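Local structure of beta-galactosidase (Bacteroides thetaiotaomicron, 5MUJ) at residues Q198-L203 and Y226-R231; L190-K195 and L203-S208. The protein binds side chain B of the plant pectin rhamnogalacturonan II and probably hydrolyses one of its glycosidic bonds, as an arabinofuranosidase. All coordinates share one frame; numbering follows the deposited sequence.

Contact 1: residues Q198-L203 and Y226-R231. With 8PK (4-O-[(1R)-1-hydroxyethyl]-2-O-methyl-alpha-L-fucopyranose), chain B.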
loop_
_atom_site.group_PDB
_atom_site.type_symbol
_atom_site.label_atom_id
_atom_site.label_comp_id
_atom_site.label_asym_id
_atom_site.label_seq_id
_atom_site.Cartn_x
_atom_site.Cartn_y
_atom_site.Cartn_z
ATOM N N GLN A 198 19.098 7.484 -4.220
ATOM C CA GLN A 198 18.832 8.576 -5.148
ATOM C C GLN A 198 18.105 9.753 -4.474
ATOM O O GLN A 198 17.585 9.623 -3.348
ATOM C CB GLN A 198 18.026 8.034 -6.314
ATOM C CG GLN A 198 18.760 6.980 -7.127
ATOM C CD GLN A 198 17.832 6.195 -8.023
ATOM O OE1 GLN A 198 16.716 5.858 -7.608
ATOM N NE2 GLN A 198 18.271 5.891 -9.237
ATOM N N TRP A 199 18.090 10.915 -5.143
ATOM C CA TRP A 199 17.524 12.131 -4.549
ATOM C C TRP A 199 16.098 11.971 -3.999
ATOM O O TRP A 199 15.782 12.492 -2.948
ATOM C CB TRP A 199 17.573 13.323 -5.537
ATOM C CG TRP A 199 16.728 13.194 -6.824
ATOM C CD1 TRP A 199 17.141 12.698 -8.039
ATOM C CD2 TRP A 199 15.322 13.522 -6.996
ATOM N NE1 TRP A 199 16.141 12.781 -8.949
ATOM C CE2 TRP A 199 15.003 13.257 -8.336
ATOM C CE3 TRP A 199 14.348 14.082 -6.165
ATOM C CZ2 TRP A 199 13.706 13.458 -8.846
ATOM C CZ3 TRP A 199 13.097 14.286 -6.663
ATOM C CH2 TRP A 199 12.783 13.999 -7.998
ATOM N N TRP A 200 15.280 11.258 -4.744
ATOM C CA TRP A 200 13.837 11.129 -4.441
ATOM C C TRP A 200 13.479 10.304 -3.212
ATOM O O TRP A 200 12.305 10.297 -2.794
ATOM C CB TRP A 200 13.173 10.580 -5.685
ATOM C CG TRP A 200 13.467 9.146 -5.911
ATOM C CD1 TRP A 200 14.530 8.621 -6.551
ATOM C CD2 TRP A 200 12.663 8.022 -5.497
ATOM N NE1 TRP A 200 14.490 7.267 -6.545
ATOM C CE2 TRP A 200 13.340 6.859 -5.908
ATOM C CE3 TRP A 200 11.468 7.892 -4.788
ATOM C CZ2 TRP A 200 12.845 5.568 -5.654
ATOM C CZ3 TRP A 200 10.973 6.606 -4.548
ATOM C CH2 TRP A 200 11.660 5.471 -4.972
ATOM N N GLU A 201 14.464 9.620 -2.638
ATOM C CA GLU A 201 14.263 8.720 -1.494
ATOM C C GLU A 201 15.192 9.081 -0.329
ATOM O O GLU A 201 15.354 8.305 0.558
ATOM C CB GLU A 201 14.486 7.265 -1.940
ATOM C CG GLU A 201 15.939 6.984 -2.311
ATOM C CD GLU A 201 16.235 5.581 -2.758
ATOM O OE1 GLU A 201 15.637 4.636 -2.194
ATOM O OE2 GLU A 201 17.125 5.427 -3.643
ATOM N N LYS A 202 15.853 10.253 -0.341
ATOM C CA LYS A 202 16.841 10.599 0.731
ATOM C C LYS A 202 16.277 10.866 2.115
ATOM O O LYS A 202 16.996 10.701 3.072
ATOM C CB LYS A 202 17.745 11.795 0.369
ATOM C CG LYS A 202 18.635 11.573 -0.813
ATOM C CD LYS A 202 19.770 10.614 -0.565
ATOM C CE LYS A 202 20.633 10.515 -1.813
ATOM N NZ LYS A 202 21.600 11.655 -1.907
ATOM N N LEU A 203 14.992 11.250 2.211
ATOM C CA LEU A 203 14.404 11.621 3.496
ATOM C C LEU A 203 13.937 10.398 4.315
ATOM O O LEU A 203 14.193 10.285 5.511
ATOM C CB LEU A 203 13.253 12.611 3.292
ATOM C CG LEU A 203 13.709 13.932 2.640
ATOM C CD1 LEU A 203 12.550 14.873 2.294
ATOM C CD2 LEU A 203 14.730 14.654 3.527
ATOM N N TYR A 226 8.092 1.301 -4.962
ATOM C CA TYR A 226 8.072 1.918 -3.629
ATOM C C TYR A 226 8.021 3.427 -3.678
ATOM O O TYR A 226 8.446 4.043 -4.667
ATOM C CB TYR A 226 9.253 1.464 -2.745
ATOM C CG TYR A 226 10.664 1.923 -3.103
ATOM C CD1 TYR A 226 11.305 1.453 -4.248
ATOM C CD2 TYR A 226 11.365 2.735 -2.225
ATOM C CE1 TYR A 226 12.627 1.810 -4.519
ATOM C CE2 TYR A 226 12.666 3.143 -2.519
ATOM C CZ TYR A 226 13.274 2.650 -3.666
ATOM O OH TYR A 226 14.590 2.975 -3.984
ATOM N N ASN A 227 7.444 4.027 -2.647
ATOM C CA ASN A 227 7.397 5.484 -2.535
ATOM C C ASN A 227 8.287 5.948 -1.381
ATOM O O ASN A 227 8.626 5.210 -0.469
ATOM C CB ASN A 227 5.952 6.076 -2.508
ATOM C CG ASN A 227 5.088 5.528 -1.388
ATOM O OD1 ASN A 227 4.647 4.368 -1.450
ATOM N ND2 ASN A 227 4.747 6.389 -0.421
ATOM N N ALA A 228 8.812 7.163 -1.531
ATOM C CA ALA A 228 9.812 7.690 -0.618
ATOM C C ALA A 228 9.751 9.200 -0.716
ATOM O O ALA A 228 9.198 9.700 -1.658
ATOM C CB ALA A 228 11.193 7.189 -1.022
ATOM N N GLY A 229 10.302 9.887 0.293
ATOM C CA GLY A 229 10.342 11.342 0.354
ATOM C C GLY A 229 11.719 11.875 -0.051
ATOM O O GLY A 229 12.711 11.304 0.283
ATOM N N GLY A 230 11.709 12.958 -0.802
ATOM C CA GLY A 230 12.927 13.681 -1.182
ATOM C C GLY A 230 12.602 15.025 -1.753
ATOM O O GLY A 230 11.442 15.441 -1.845
ATOM N N ARG A 231 13.671 15.716 -2.167
ATOM C CA ARG A 231 13.546 17.049 -2.689
ATOM C C ARG A 231 13.985 17.059 -4.139
ATOM O O ARG A 231 15.094 16.593 -4.469
ATOM C CB ARG A 231 14.468 17.948 -1.874
ATOM C CG ARG A 231 14.095 19.403 -1.895
ATOM C CD ARG A 231 14.785 20.151 -0.769
ATOM N NE ARG A 231 14.159 19.916 0.545
ATOM C CZ ARG A 231 13.179 20.655 1.085
ATOM N NH1 ARG A 231 12.656 21.709 0.449
ATOM N NH2 ARG A 231 12.700 20.330 2.287
HETATM O O9 8PK B . 11.813 13.873 8.482
HETATM C C8 8PK B . 11.290 12.971 7.513
HETATM C C10 8PK B . 11.797 11.569 7.768
HETATM O O4 8PK B . 9.855 13.017 7.527
HETATM C C4 8PK B . 9.324 14.334 7.360
HETATM C C5 8PK B . 7.991 14.419 8.074
HETATM C C6 8PK B . 8.121 14.061 9.559
HETATM O O5 8PK B . 7.037 13.542 7.434
HETATM C C3 8PK B . 9.169 14.689 5.884
HETATM O O3 8PK B . 10.406 14.626 5.167
HETATM C C2 8PK B . 8.190 13.723 5.259
HETATM O O2 8PK B . 8.027 14.092 3.884
HETATM C C7 8PK B . 8.602 13.163 2.953
HETATM C C1 8PK B . 6.864 13.754 6.021
HETATM O O HOH W 1 16.196 14.978 -1.454
#
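Tyr226 OH donates a 2.7 Å hydrogen bond to Glu201 OE1, arriving from above the carboxylate plane, while OE1 itself sits at the edge of the phenol ring. Glu201 gets there with CG tucked between its own backbone N and carbonyl carbon (chi1 67°) and the chain extended beyond. The other carboxylate oxygen is also engaged: Gln198 N donates to OE2 at 2.9 Å, and Arg255 forms a salt bridge with it. Over one face of Tyr226, toward the rim, lies the indole of Trp200; its CH2 is 3.5 Å from Tyr226 CZ, and the two planes meet obliquely at 51°. Trp200 CZ3 also packs on the methyl of Ala228, and NE1 donates to Gln198 OE1 at 2.8 Å, close to the indole plane, which fixes the ring's rotation. A phenylalanine in place of Tyr226 lacks the hydroxyl, and Glu201 OE1, left without that donor, would probably be less firmly placed. Farther along, Leu203 N donates to Gly229 O at 3.0 Å, and a water joins Trp199 O to Arg231 N. Bare backbone matters here: a side chain on Gly230 would run into Trp199 O, and one on Gly229 would strike the 2-O-methyl carbon C7 of the bound 4-O-hydroxyethyl-2-O-methylfucose, now 3.6 Å from Gly229 CA. Segment 198-203 thus packs on a strand that itself lines the sugar pocket, with Leu203 beside it, and a buried carboxylate met by a phenol, a backbone N-H and an arginine is likely to stay ionised.

Contact 2: residues L190-K195 and L203-S208. With 8PK (4-O-[(1R)-1-hydroxyethyl]-2-O-methyl-alpha-L-fucopyranose), chain B.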
loop_
_atom_site.group_PDB
_atom_site.type_symbol
_atom_site.label_atom_id
_atom_site.label_comp_id
_atom_site.label_asym_id
_atom_site.label_seq_id
_atom_site.Cartn_x
_atom_site.Cartn_y
_atom_site.Cartn_z
ATOM N N LEU A 190 16.819 -1.946 1.608
ATOM C CA LEU A 190 17.110 -0.630 1.043
ATOM C C LEU A 190 17.064 0.352 2.174
ATOM O O LEU A 190 16.255 0.250 3.092
ATOM C CB LEU A 190 16.134 -0.154 -0.032
ATOM C CG LEU A 190 15.761 -0.992 -1.275
ATOM C CD1 LEU A 190 15.404 -2.418 -0.959
ATOM C CD2 LEU A 190 14.581 -0.343 -1.962
ATOM N N SER A 191 17.872 1.387 2.073
ATOM C CA SER A 191 17.890 2.407 3.103
ATOM C C SER A 191 18.297 3.705 2.440
ATOM O O SER A 191 18.869 3.674 1.352
ATOM C CB SER A 191 18.848 1.994 4.216
ATOM O OG SER A 191 19.394 3.109 4.911
ATOM N N ILE A 192 17.994 4.812 3.109
ATOM C CA ILE A 192 18.365 6.186 2.634
ATOM C C ILE A 192 19.889 6.503 2.673
ATOM O O ILE A 192 20.337 7.435 2.028
ATOM C CB ILE A 192 17.625 7.296 3.446
ATOM C CG1 ILE A 192 18.239 7.452 4.860
ATOM C CG2 ILE A 192 16.110 7.041 3.464
ATOM C CD1 ILE A 192 17.750 8.578 5.724
ATOM N N HIS A 193 20.605 5.728 3.489
ATOM C CA HIS A 193 22.030 5.807 3.719
ATOM C C HIS A 193 22.844 4.984 2.758
ATOM O O HIS A 193 24.075 5.107 2.755
ATOM C CB HIS A 193 22.303 5.362 5.145
ATOM C CG HIS A 193 21.700 6.262 6.175
ATOM N ND1 HIS A 193 21.841 7.632 6.141
ATOM C CD2 HIS A 193 20.936 5.990 7.255
ATOM C CE1 HIS A 193 21.204 8.167 7.166
ATOM N NE2 HIS A 193 20.646 7.190 7.857
ATOM N N ASP A 194 22.209 4.205 1.896
ATOM C CA ASP A 194 22.945 3.451 0.895
ATOM C C ASP A 194 23.757 4.394 -0.030
ATOM O O ASP A 194 23.324 5.497 -0.349
ATOM C CB ASP A 194 22.003 2.620 0.018
ATOM C CG ASP A 194 21.164 1.556 0.784
ATOM O OD1 ASP A 194 21.556 1.048 1.840
ATOM O OD2 ASP A 194 20.093 1.178 0.228
ATOM N N LYS A 195 24.912 3.916 -0.483
ATOM C CA LYS A 195 25.795 4.647 -1.437
ATOM C C LYS A 195 25.054 4.981 -2.715
ATOM O O LYS A 195 25.266 6.020 -3.305
ATOM C CB LYS A 195 26.951 3.730 -1.835
ATOM N N LEU A 203 14.992 11.250 2.211
ATOM C CA LEU A 203 14.404 11.621 3.496
ATOM C C LEU A 203 13.937 10.398 4.315
ATOM O O LEU A 203 14.193 10.285 5.511
ATOM C CB LEU A 203 13.253 12.611 3.292
ATOM C CG LEU A 203 13.709 13.932 2.640
ATOM C CD1 LEU A 203 12.550 14.873 2.294
ATOM C CD2 LEU A 203 14.730 14.654 3.527
ATOM N N THR A 204 13.265 9.480 3.640
ATOM C CA THR A 204 12.705 8.284 4.285
ATOM C C THR A 204 12.067 7.472 3.185
ATOM O O THR A 204 11.657 8.002 2.161
ATOM C CB THR A 204 11.694 8.628 5.406
ATOM O OG1 THR A 204 11.047 7.432 5.853
ATOM C CG2 THR A 204 10.642 9.624 4.918
ATOM N N GLN A 205 12.007 6.174 3.402
ATOM C CA GLN A 205 11.260 5.281 2.533
ATOM C C GLN A 205 9.911 5.020 3.168
ATOM O O GLN A 205 9.730 5.186 4.377
ATOM C CB GLN A 205 12.086 4.028 2.192
ATOM C CG GLN A 205 13.323 4.501 1.346
ATOM C CD GLN A 205 14.578 3.671 1.429
ATOM O OE1 GLN A 205 15.507 3.849 0.593
ATOM N NE2 GLN A 205 14.705 2.890 2.457
ATOM N N TYR A 206 8.945 4.729 2.324
ATOM C CA TYR A 206 7.611 4.412 2.824
ATOM C C TYR A 206 7.153 3.023 2.260
ATOM O O TYR A 206 7.947 2.058 2.316
ATOM C CB TYR A 206 6.638 5.522 2.533
ATOM C CG TYR A 206 6.894 6.822 3.239
ATOM C CD1 TYR A 206 6.561 6.981 4.575
ATOM C CD2 TYR A 206 7.449 7.919 2.574
ATOM C CE1 TYR A 206 6.725 8.167 5.243
ATOM C CE2 TYR A 206 7.654 9.109 3.248
ATOM C CZ TYR A 206 7.311 9.238 4.566
ATOM O OH TYR A 206 7.482 10.450 5.193
ATOM N N LYS A 207 5.919 2.898 1.744
ATOM C CA LYS A 207 5.412 1.559 1.298
ATOM C C LYS A 207 6.244 1.025 0.135
ATOM O O LYS A 207 6.802 1.853 -0.632
ATOM C CB LYS A 207 3.912 1.609 0.912
ATOM C CG LYS A 207 3.431 0.384 0.165
ATOM C CD LYS A 207 1.914 0.163 0.145
ATOM C CE LYS A 207 1.554 -1.089 -0.643
ATOM N NZ LYS A 207 0.083 -1.361 -0.571
ATOM N N SER A 208 6.433 -0.294 0.073
ATOM C CA SER A 208 7.020 -1.032 -1.033
ATOM C C SER A 208 6.172 -2.253 -1.362
ATOM O O SER A 208 5.436 -2.743 -0.506
ATOM C CB SER A 208 8.418 -1.539 -0.639
ATOM O OG SER A 208 8.300 -2.421 0.486
HETATM O O9 8PK B . 11.813 13.873 8.482
HETATM C C8 8PK B . 11.290 12.971 7.513
HETATM C C10 8PK B . 11.797 11.569 7.768
HETATM O O4 8PK B . 9.855 13.017 7.527
HETATM C C4 8PK B . 9.324 14.334 7.360
HETATM C C5 8PK B . 7.991 14.419 8.074
HETATM C C6 8PK B . 8.121 14.061 9.559
HETATM O O5 8PK B . 7.037 13.542 7.434
HETATM C C3 8PK B . 9.169 14.689 5.884
HETATM O O3 8PK B . 10.406 14.626 5.167
HETATM C C2 8PK B . 8.190 13.723 5.259
HETATM O O2 8PK B . 8.027 14.092 3.884
HETATM C C7 8PK B . 8.602 13.163 2.953
HETATM C C1 8PK B . 6.864 13.754 6.021
#
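Ile192 lays its CG2 methyl on the backbone of Thr204, 3.7 Å from CA, where a type I beta turn, Ser191 to Asp194, backs onto the first strand of one four-stranded blade of this five-bladed beta-propeller. Beside it, Gln205 reaches out from strand 204-212, chain extended beyond CG, and spreads its amide along the backbone of Leu190 and Ser191. Its NE2 makes a weak, bent bond to Leu190 O, 3.1 Å long with 138° at the hydrogen. The touching parts run nearly antiparallel, but their CA atoms come no closer than 6.3 Å (Ile192 CA to Thr204 CA), and side chains reaching over backbone join them. Next come the groups that shape the turn. Ser191 N donates to Asp194 OD2 at 2.9 Å, from above the carboxylate plane, and Arg255 forms a salt bridge with the same oxygen. One of the two Ser191 conformers may form an ST turn with His193 N, while Ile192 CG1 covers one face of the His193 ring. On the far side of the strand lies the glycan pocket. With chi1 at 172°, Thr204 turns OG1 opposite its own amide nitrogen, where it donates to Gln205 O at 3.0 Å and also bonds Leu165 N; its other branch, CG2, meets C10, the methyl of the sugar's hydroxyethyl group, at 3.6 Å. Lys238 NZ hydrogen-bonds the same sugar, and Tyr206 brings its hydroxyl OH to 3.3 Å from ring carbon C2.

The centres of contacts 1 and 2 lie about 7 Å apart, in and beside a single propeller blade, and Leu203 belongs to both. Their segments alternate along the chain: 190-195, 198-203, 203-208, then 226-231. The loop before strand 204-212 therefore packs first on that strand and then on its neighbour, strand 222-231. Between the strands, Tyr206 N and Asn227 O (2.9 Å) and Gly229 N and Thr204 O (3.0 Å) are probable hydrogen bonds, which would tie the strands together. Arg255 spans both as well, pairing with Glu201 and with Asp194. Both contacts reach the bound sugar, so Leu203 at the loop's end, with Thr204, Tyr206 and Gly229 of the two strands, forms part of the pocket wall.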